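Long-range contacts in putative uncharacterized protein (Mycobacterium tuberculosis, PDB 2ZQ5), which probably transfers a sulfuryl group from the donor PAPS to an acceptor that is not established: residues T97-G103 / V252-V258; T104-H108 / W228-N232. One frame throughout, in Å; residues are numbered along the deposited sequence.

Interactions 1 and 2 lie next to each other, their centres about 11 Å apart, and share the central parallel sheet. The chain runs straight from one into the other: loop 97-103 feeds helix 104-111, and the loop meets strand 250-255 and the helix strand 227-231, the strands on either side of strand 94-97. They touch directly: Thr97 OG1 probably hydrogen-bonds Asn232 O at 2.8 Å, and Thr104 CG2 packs 3.2 Å from Thr254 OG1. Together they fix the loop and the helix start that in related sulfotransferases receive the 5'-phosphosulfate of PAPS; the two segment pairs are consistent with such a site.

Interaction 1 (T97-G103 / V252-V258); sequences TGLVRTG and VQTHRPV
Thr97 and Gln253 pair as neighbours in parallel strands, and the backbone bonds follow that register. Thr97 N donates to Val252 O at 3.0 Å, while Thr97 O receives Thr254 N, also at 3.0 Å; the CA-H of Gln253 points at the same carbonyl. Past Gly98 the loop departs from strand 250-255, and a water links the two backbones, donating to Thr254 O at 2.9 Å and accepting from Leu99 N at 2.9 Å.

Hydroxyls take over where the loop turns. With its OG1 held between the backbone N and the carbonyl carbon (chi1 53°), Thr254 meets Thr102 OG1 in a hydrogen bond of 2.6 Å between its own OG1 and that oxygen. Thr102 OG1 in turn donates to Leu99 O at 2.6 Å, spanning the type II turn from Leu99 to Thr102, whose backbone bond between Thr102 N and Leu99 O is weak. This strand-loop-helix unit has the P-loop-like form of the sulfotransferase fold, where the loop after the first strand probably cradles the 5'-phosphosulfate of PAPS. Gly98 adopts backbone angles open mainly to glycine, its CA lying alongside Thr254 OG1, and Gly103 is the N-cap of helix 104-111.

Arg256 extends to the carbonyl of Arg101. Its NH1 bonds Arg101 O at 2.9 Å, with the oxygen nearly in the guanidinium plane and the donor tilted 24° from the carbonyl plane.

Apolar contacts flank these bonds. The side chains of Leu99 and Val258 cross at about a right angle, Leu99 CD2 lying 3.9 Å from Val258 CG2, and Thr102 CG2 rests on the CB of Arg256. Leu99 also packs on Met265 and Leu297.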
ATOM      1  N   THR A  97      -0.244   3.597  -9.524  1.00  5.86           N
ATOM      2  CA  THR A  97      -1.414   3.681  -8.671  1.00  6.08           C
ATOM      3  C   THR A  97      -2.674   3.420  -9.481  1.00  6.66           C
ATOM      4  O   THR A  97      -2.644   3.397 -10.718  1.00  7.49           O
ATOM      5  CB  THR A  97      -1.489   5.049  -7.936  1.00  5.91           C
ATOM      6  OG1 THR A  97      -2.463   4.970  -6.890  1.00  6.50           O
ATOM      7  CG2 THR A  97      -1.864   6.170  -8.893  1.00  5.85           C
ATOM      8  N   GLY A  98      -3.772   3.206  -8.769  1.00  6.10           N
ATOM      9  CA  GLY A  98      -5.044   2.910  -9.396  1.00  7.52           C
ATOM     10  C   GLY A  98      -5.788   1.968  -8.472  1.00  7.75           C
ATOM     11  O   GLY A  98      -5.252   1.559  -7.442  1.00  8.14           O
ATOM     12  N   LEU A  99      -7.018   1.621  -8.827  1.00  7.66           N
ATOM     13  CA  LEU A  99      -7.816   0.718  -8.004  1.00  8.63           C
ATOM     14  C   LEU A  99      -7.337  -0.716  -8.109  1.00  8.60           C
ATOM     15  O   LEU A  99      -6.636  -1.087  -9.049  1.00  9.73           O
ATOM     16  CB  LEU A  99      -9.286   0.761  -8.429  1.00  7.84           C
ATOM     17  CG  LEU A  99     -10.188   1.854  -7.857  1.00  8.09           C
ATOM     18  CD1 LEU A  99      -9.567   3.225  -8.041  1.00 10.05           C
ATOM     19  CD2 LEU A  99     -11.546   1.776  -8.548  1.00  8.93           C
ATOM     20  N   VAL A 100      -7.713  -1.528  -7.128  1.00 11.47           N
ATOM     21  CA  VAL A 100      -7.353  -2.931  -7.176  1.00 13.31           C
ATOM     22  C   VAL A 100      -8.165  -3.464  -8.357  1.00 13.99           C
ATOM     23  O   VAL A 100      -9.221  -2.914  -8.683  1.00 14.74           O
ATOM     24  CB  VAL A 100      -7.754  -3.663  -5.873  1.00 15.36           C
ATOM     25  CG1 VAL A 100      -9.253  -3.584  -5.669  1.00 16.57           C
ATOM     26  CG2 VAL A 100      -7.296  -5.112  -5.928  1.00 17.76           C
ATOM     27  N   ARG A 101      -7.659  -4.507  -9.007  1.00 14.00           N
ATOM     28  CA  ARG A 101      -8.317  -5.122 -10.160  1.00 14.78           C
ATOM     29  C   ARG A 101      -8.186  -4.305 -11.449  1.00 14.35           C
ATOM     30  O   ARG A 101      -8.964  -4.497 -12.386  1.00 13.63           O
ATOM     31  CB  ARG A 101      -9.807  -5.368  -9.872  1.00 15.99           C
ATOM     32  CG  ARG A 101     -10.097  -6.181  -8.620  1.00 16.84           C
ATOM     33  CD  ARG A 101      -9.460  -7.559  -8.660  1.00 19.45           C
ATOM     34  NE  ARG A 101      -9.841  -8.347  -7.490  1.00 22.63           N
ATOM     35  CZ  ARG A 101      -9.255  -9.483  -7.123  1.00 24.88           C
ATOM     36  NH1 ARG A 101      -8.249  -9.974  -7.835  1.00 28.36           N
ATOM     37  NH2 ARG A 101      -9.677 -10.128  -6.045  1.00 24.68           N
ATOM     38  N   THR A 102      -7.214  -3.395 -11.505  1.00 13.01           N
ATOM     39  CA  THR A 102      -7.010  -2.589 -12.712  1.00 11.80           C
ATOM     40  C   THR A 102      -5.635  -2.814 -13.338  1.00 11.05           C
ATOM     41  O   THR A 102      -5.258  -2.123 -14.286  1.00 12.44           O
ATOM     42  CB  THR A 102      -7.174  -1.071 -12.446  1.00 11.70           C
ATOM     43  OG1 THR A 102      -6.158  -0.621 -11.539  1.00 10.56           O
ATOM     44  CG2 THR A 102      -8.542  -0.779 -11.860  1.00 11.92           C
ATOM     45  N   GLY A 103      -4.888  -3.772 -12.798  1.00 13.01           N
ATOM     46  CA  GLY A 103      -3.577  -4.079 -13.344  1.00 12.38           C
ATOM     47  C   GLY A 103      -2.373  -3.471 -12.647  1.00 12.55           C
ATOM     48  O   GLY A 103      -1.256  -3.578 -13.153  1.00 12.49           O
ATOM     49  N   VAL A 252       2.292   6.611 -12.985  1.00  6.18           N
ATOM     50  CA  VAL A 252       1.513   5.814 -13.927  1.00  6.86           C
ATOM     51  C   VAL A 252       0.209   5.389 -13.264  1.00  7.00           C
ATOM     52  O   VAL A 252       0.224   4.757 -12.208  1.00  7.35           O
ATOM     53  CB  VAL A 252       2.266   4.529 -14.354  1.00  7.48           C
ATOM     54  CG1 VAL A 252       1.427   3.741 -15.350  1.00  8.52           C
ATOM     55  CG2 VAL A 252       3.612   4.888 -14.953  1.00  8.16           C
ATOM     56  N   GLN A 253      -0.911   5.739 -13.886  1.00  6.71           N
ATOM     57  CA  GLN A 253      -2.221   5.378 -13.358  1.00  7.90           C
ATOM     58  C   GLN A 253      -2.903   4.365 -14.265  1.00  8.03           C
ATOM     59  O   GLN A 253      -2.969   4.551 -15.483  1.00  8.22           O
ATOM     60  CB  GLN A 253      -3.115   6.612 -13.229  1.00  7.87           C
ATOM     61  CG  GLN A 253      -4.520   6.285 -12.730  1.00  9.01           C
ATOM     62  CD  GLN A 253      -5.409   7.503 -12.645  1.00  9.67           C
ATOM     63  OE1 GLN A 253      -5.297   8.423 -13.452  1.00 10.39           O
ATOM     64  NE2 GLN A 253      -6.315   7.508 -11.672  1.00 12.75           N
ATOM     65  N   THR A 254      -3.409   3.293 -13.668  1.00  8.94           N
ATOM     66  CA  THR A 254      -4.110   2.268 -14.428  1.00 10.58           C
ATOM     67  C   THR A 254      -5.589   2.628 -14.466  1.00 12.33           C
ATOM     68  O   THR A 254      -6.106   3.278 -13.554  1.00 13.32           O
ATOM     69  CB  THR A 254      -3.934   0.879 -13.794  1.00 12.26           C
ATOM     70  OG1 THR A 254      -4.313   0.932 -12.413  1.00 15.87           O
ATOM     71  CG2 THR A 254      -2.491   0.421 -13.912  1.00 13.98           C
ATOM     72  N   HIS A 255      -6.270   2.201 -15.522  1.00 12.73           N
ATOM     73  CA  HIS A 255      -7.684   2.501 -15.690  1.00 12.54           C
ATOM     74  C   HIS A 255      -8.488   1.296 -16.145  1.00 12.56           C
ATOM     75  O   HIS A 255      -8.014   0.473 -16.926  1.00 13.47           O
ATOM     76  CB  HIS A 255      -7.865   3.608 -16.730  1.00 11.37           C
ATOM     77  CG  HIS A 255      -7.266   4.920 -16.332  1.00 10.35           C
ATOM     78  ND1 HIS A 255      -7.917   5.814 -15.511  1.00 12.19           N
ATOM     79  CD2 HIS A 255      -6.075   5.484 -16.638  1.00 11.02           C
ATOM     80  CE1 HIS A 255      -7.152   6.876 -15.330  1.00 12.53           C
ATOM     81  NE2 HIS A 255      -6.029   6.701 -16.003  1.00 11.73           N
ATOM     82  N   ARG A 256      -9.716   1.211 -15.647  1.00 11.16           N
ATOM     83  CA  ARG A 256     -10.640   0.147 -16.013  1.00 10.92           C
ATOM     84  C   ARG A 256     -12.011   0.624 -15.550  1.00 10.18           C
ATOM     85  O   ARG A 256     -12.153   1.091 -14.424  1.00 10.81           O
ATOM     86  CB  ARG A 256     -10.268  -1.160 -15.314  1.00 10.00           C
ATOM     87  CG  ARG A 256     -10.993  -2.370 -15.876  1.00 10.96           C
ATOM     88  CD  ARG A 256     -10.578  -3.628 -15.156  1.00 11.45           C
ATOM     89  NE  ARG A 256     -11.157  -4.817 -15.770  1.00 12.86           N
ATOM     90  CZ  ARG A 256     -10.959  -6.055 -15.330  1.00 12.91           C
ATOM     91  NH1 ARG A 256     -10.199  -6.275 -14.266  1.00 13.44           N
ATOM     92  NH2 ARG A 256     -11.515  -7.081 -15.963  1.00 16.39           N
ATOM     93  N   PRO A 257     -13.031   0.542 -16.419  1.00 10.03           N
ATOM     94  CA  PRO A 257     -14.372   0.989 -16.031  1.00 10.24           C
ATOM     95  C   PRO A 257     -14.747   0.375 -14.689  1.00  8.84           C
ATOM     96  O   PRO A 257     -14.870  -0.839 -14.566  1.00  8.52           O
ATOM     97  CB  PRO A 257     -15.241   0.496 -17.181  1.00 10.48           C
ATOM     98  CG  PRO A 257     -14.312   0.609 -18.355  1.00 12.73           C
ATOM     99  CD  PRO A 257     -13.028   0.031 -17.802  1.00 11.17           C
ATOM    100  N   VAL A 258     -14.940   1.228 -13.691  1.00  7.81           N
ATOM    101  CA  VAL A 258     -15.232   0.761 -12.343  1.00  7.73           C
ATOM    102  C   VAL A 258     -16.463  -0.125 -12.195  1.00  7.32           C
ATOM    103  O   VAL A 258     -16.479  -1.017 -11.347  1.00  7.57           O
ATOM    104  CB  VAL A 258     -15.296   1.964 -11.366  1.00  7.28           C
ATOM    105  CG1 VAL A 258     -15.564   1.485  -9.942  1.00  8.27           C
ATOM    106  CG2 VAL A 258     -13.970   2.728 -11.414  1.00  8.33           C
TER
HETATM  107  O   HOH W   1      -7.874   2.923 -11.324  1.00 11.57           O

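Interaction 2 (T104-H108 / W228-N232); sequences TTALH and WVLKN
Lys231 crosses one face of the His108 ring, then passes Thr104 at about a right angle to reach a pair of threonine hydroxyls. Its CB lies over that face of the imidazole, 3.5 Å from the centroid of the His108 ring, a CH-pi contact. Bends at chi2 (-95°) and chi3 (-80°) then turn the chain from the ring toward the start of the helix. CG passes Thr104 CB, and CD comes within 3.6 Å of that same Thr104 CB. CE continues past Thr104 OG1 at 3.5 Å, with His108 ND1 slightly farther off. At the tip, Lys231 NZ donates to Thr104 OG1 at 3.2 Å. A second bond, equally long, runs from NZ to Thr105 OG1, and a salt bridge joins NZ to Glu173, so two hydroxyls of the helix start and the carboxylate of Glu173 grip the buried amine.

The ring is fixed from its edge as well: a water in its plane hydrogen-bonds His108 NE2 at 2.8 Å and donates to Val229 O at 2.6 Å.

Helix 104-108 runs nearly antiparallel to strand 228-231 (170° between axes), over a sheet in which this strand is flanked by strands 94-97 and 117-119; Val96 of the former touches both Thr104 and Lys231, while Leu230 turns away from the helix onto helix 206-219.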
ATOM      1  N   THR A 104      -2.573  -2.849 -11.492  1.00 12.40           N
ATOM      2  CA  THR A 104      -1.443  -2.239 -10.791  1.00 11.27           C
ATOM      3  C   THR A 104      -0.394  -3.266 -10.375  1.00 11.33           C
ATOM      4  O   THR A 104       0.804  -2.994 -10.443  1.00 11.22           O
ATOM      5  CB  THR A 104      -1.886  -1.461  -9.531  1.00 10.40           C
ATOM      6  OG1 THR A 104      -2.509  -2.356  -8.601  1.00 12.79           O
ATOM      7  CG2 THR A 104      -2.843  -0.336  -9.904  1.00 10.77           C
ATOM      8  N   THR A 105      -0.833  -4.445  -9.945  1.00 12.46           N
ATOM      9  CA  THR A 105       0.106  -5.481  -9.528  1.00 12.42           C
ATOM     10  C   THR A 105       0.959  -5.963 -10.693  1.00 11.98           C
ATOM     11  O   THR A 105       2.175  -6.100 -10.563  1.00 13.02           O
ATOM     12  CB  THR A 105      -0.626  -6.686  -8.914  1.00 13.65           C
ATOM     13  OG1 THR A 105      -1.372  -6.249  -7.772  1.00 15.96           O
ATOM     14  CG2 THR A 105       0.371  -7.755  -8.481  1.00 16.13           C
ATOM     15  N   ALA A 106       0.323  -6.215 -11.831  1.00 12.10           N
ATOM     16  CA  ALA A 106       1.043  -6.678 -13.010  1.00 12.69           C
ATOM     17  C   ALA A 106       2.075  -5.640 -13.448  1.00 13.29           C
ATOM     18  O   ALA A 106       3.209  -5.981 -13.781  1.00 14.53           O
ATOM     19  CB  ALA A 106       0.065  -6.961 -14.145  1.00 14.07           C
ATOM     20  N   LEU A 107       1.679  -4.371 -13.436  1.00 12.90           N
ATOM     21  CA  LEU A 107       2.567  -3.285 -13.838  1.00 12.71           C
ATOM     22  C   LEU A 107       3.715  -3.134 -12.845  1.00 11.58           C
ATOM     23  O   LEU A 107       4.862  -2.906 -13.227  1.00 13.09           O
ATOM     24  CB  LEU A 107       1.791  -1.970 -13.918  1.00 15.87           C
ATOM     25  CG  LEU A 107       1.900  -1.185 -15.224  1.00 22.30           C
ATOM     26  CD1 LEU A 107       3.359  -1.000 -15.604  1.00 22.65           C
ATOM     27  CD2 LEU A 107       1.168  -1.935 -16.319  1.00 23.59           C
ATOM     28  N   HIS A 108       3.385  -3.261 -11.565  1.00 10.76           N
ATOM     29  CA  HIS A 108       4.359  -3.151 -10.484  1.00 11.09           C
ATOM     30  C   HIS A 108       5.469  -4.189 -10.668  1.00 12.08           C
ATOM     31  O   HIS A 108       6.658  -3.865 -10.597  1.00 11.93           O
ATOM     32  CB  HIS A 108       3.644  -3.372  -9.148  1.00 10.24           C
ATOM     33  CG  HIS A 108       4.493  -3.103  -7.943  1.00  9.36           C
ATOM     34  ND1 HIS A 108       4.133  -3.524  -6.682  1.00 10.91           N
ATOM     35  CD2 HIS A 108       5.662  -2.435  -7.796  1.00 10.24           C
ATOM     36  CE1 HIS A 108       5.042  -3.127  -5.810  1.00 10.25           C
ATOM     37  NE2 HIS A 108       5.981  -2.464  -6.460  1.00 10.12           N
ATOM     38  N   TRP A 228      13.775   3.697  -8.016  1.00  7.11           N
ATOM     39  CA  TRP A 228      12.729   3.087  -7.216  1.00  7.27           C
ATOM     40  C   TRP A 228      11.430   2.974  -8.007  1.00  7.20           C
ATOM     41  O   TRP A 228      11.096   3.848  -8.818  1.00  7.50           O
ATOM     42  CB  TRP A 228      12.462   3.910  -5.953  1.00  6.22           C
ATOM     43  CG  TRP A 228      13.275   3.501  -4.771  1.00  5.60           C
ATOM     44  CD1 TRP A 228      14.434   4.072  -4.328  1.00  5.75           C
ATOM     45  CD2 TRP A 228      12.983   2.430  -3.869  1.00  5.03           C
ATOM     46  NE1 TRP A 228      14.878   3.424  -3.197  1.00  5.93           N
ATOM     47  CE2 TRP A 228      14.004   2.411  -2.896  1.00  5.97           C
ATOM     48  CE3 TRP A 228      11.950   1.484  -3.786  1.00  6.12           C
ATOM     49  CZ2 TRP A 228      14.026   1.481  -1.851  1.00  6.62           C
ATOM     50  CZ3 TRP A 228      11.972   0.559  -2.749  1.00  6.99           C
ATOM     51  CH2 TRP A 228      13.004   0.565  -1.795  1.00  6.00           C
ATOM     52  N   VAL A 229      10.713   1.882  -7.768  1.00  7.50           N
ATOM     53  CA  VAL A 229       9.421   1.630  -8.387  1.00  6.89           C
ATOM     54  C   VAL A 229       8.490   1.317  -7.222  1.00  7.42           C
ATOM     55  O   VAL A 229       8.748   0.397  -6.441  1.00  8.74           O
ATOM     56  CB  VAL A 229       9.460   0.420  -9.341  1.00  8.22           C
ATOM     57  CG1 VAL A 229       8.070   0.177  -9.915  1.00  9.19           C
ATOM     58  CG2 VAL A 229      10.461   0.669 -10.464  1.00  9.88           C
ATOM     59  N   LEU A 230       7.419   2.096  -7.105  1.00  5.81           N
ATOM     60  CA  LEU A 230       6.449   1.935  -6.026  1.00  5.85           C
ATOM     61  C   LEU A 230       5.049   1.715  -6.571  1.00  5.82           C
ATOM     62  O   LEU A 230       4.759   2.061  -7.714  1.00  6.97           O
ATOM     63  CB  LEU A 230       6.408   3.198  -5.152  1.00  6.82           C
ATOM     64  CG  LEU A 230       7.654   3.764  -4.461  1.00  6.73           C
ATOM     65  CD1 LEU A 230       8.345   2.651  -3.685  1.00  8.08           C
ATOM     66  CD2 LEU A 230       8.614   4.377  -5.483  1.00  8.41           C
ATOM     67  N   LYS A 231       4.184   1.132  -5.748  1.00  6.14           N
ATOM     68  CA  LYS A 231       2.790   0.938  -6.134  1.00  5.19           C
ATOM     69  C   LYS A 231       1.924   0.961  -4.882  1.00  5.38           C
ATOM     70  O   LYS A 231       2.237   0.301  -3.890  1.00  5.99           O
ATOM     71  CB  LYS A 231       2.590  -0.381  -6.886  1.00  6.21           C
ATOM     72  CG  LYS A 231       1.199  -0.512  -7.518  1.00  7.53           C
ATOM     73  CD  LYS A 231       0.204  -1.263  -6.639  1.00  8.77           C
ATOM     74  CE  LYS A 231       0.416  -2.767  -6.742  1.00 10.10           C
ATOM     75  NZ  LYS A 231      -0.747  -3.540  -6.215  1.00 11.73           N
ATOM     76  N   ASN A 232       0.836   1.723  -4.926  1.00  4.91           N
ATOM     77  CA  ASN A 232      -0.060   1.806  -3.779  1.00  5.15           C
ATOM     78  C   ASN A 232      -1.288   2.651  -4.081  1.00  5.64           C
ATOM     79  O   ASN A 232      -1.208   3.634  -4.814  1.00  6.66           O
ATOM     80  CB  ASN A 232       0.671   2.427  -2.587  1.00  5.43           C
ATOM     81  CG  ASN A 232      -0.005   2.123  -1.269  1.00  6.04           C
ATOM     82  OD1 ASN A 232      -0.276   0.962  -0.954  1.00  6.35           O
ATOM     83  ND2 ASN A 232      -0.269   3.162  -0.481  1.00  7.20           N
TER
HETATM   84  O   HOH W   2       7.785  -1.225  -4.639  1.00  7.66           O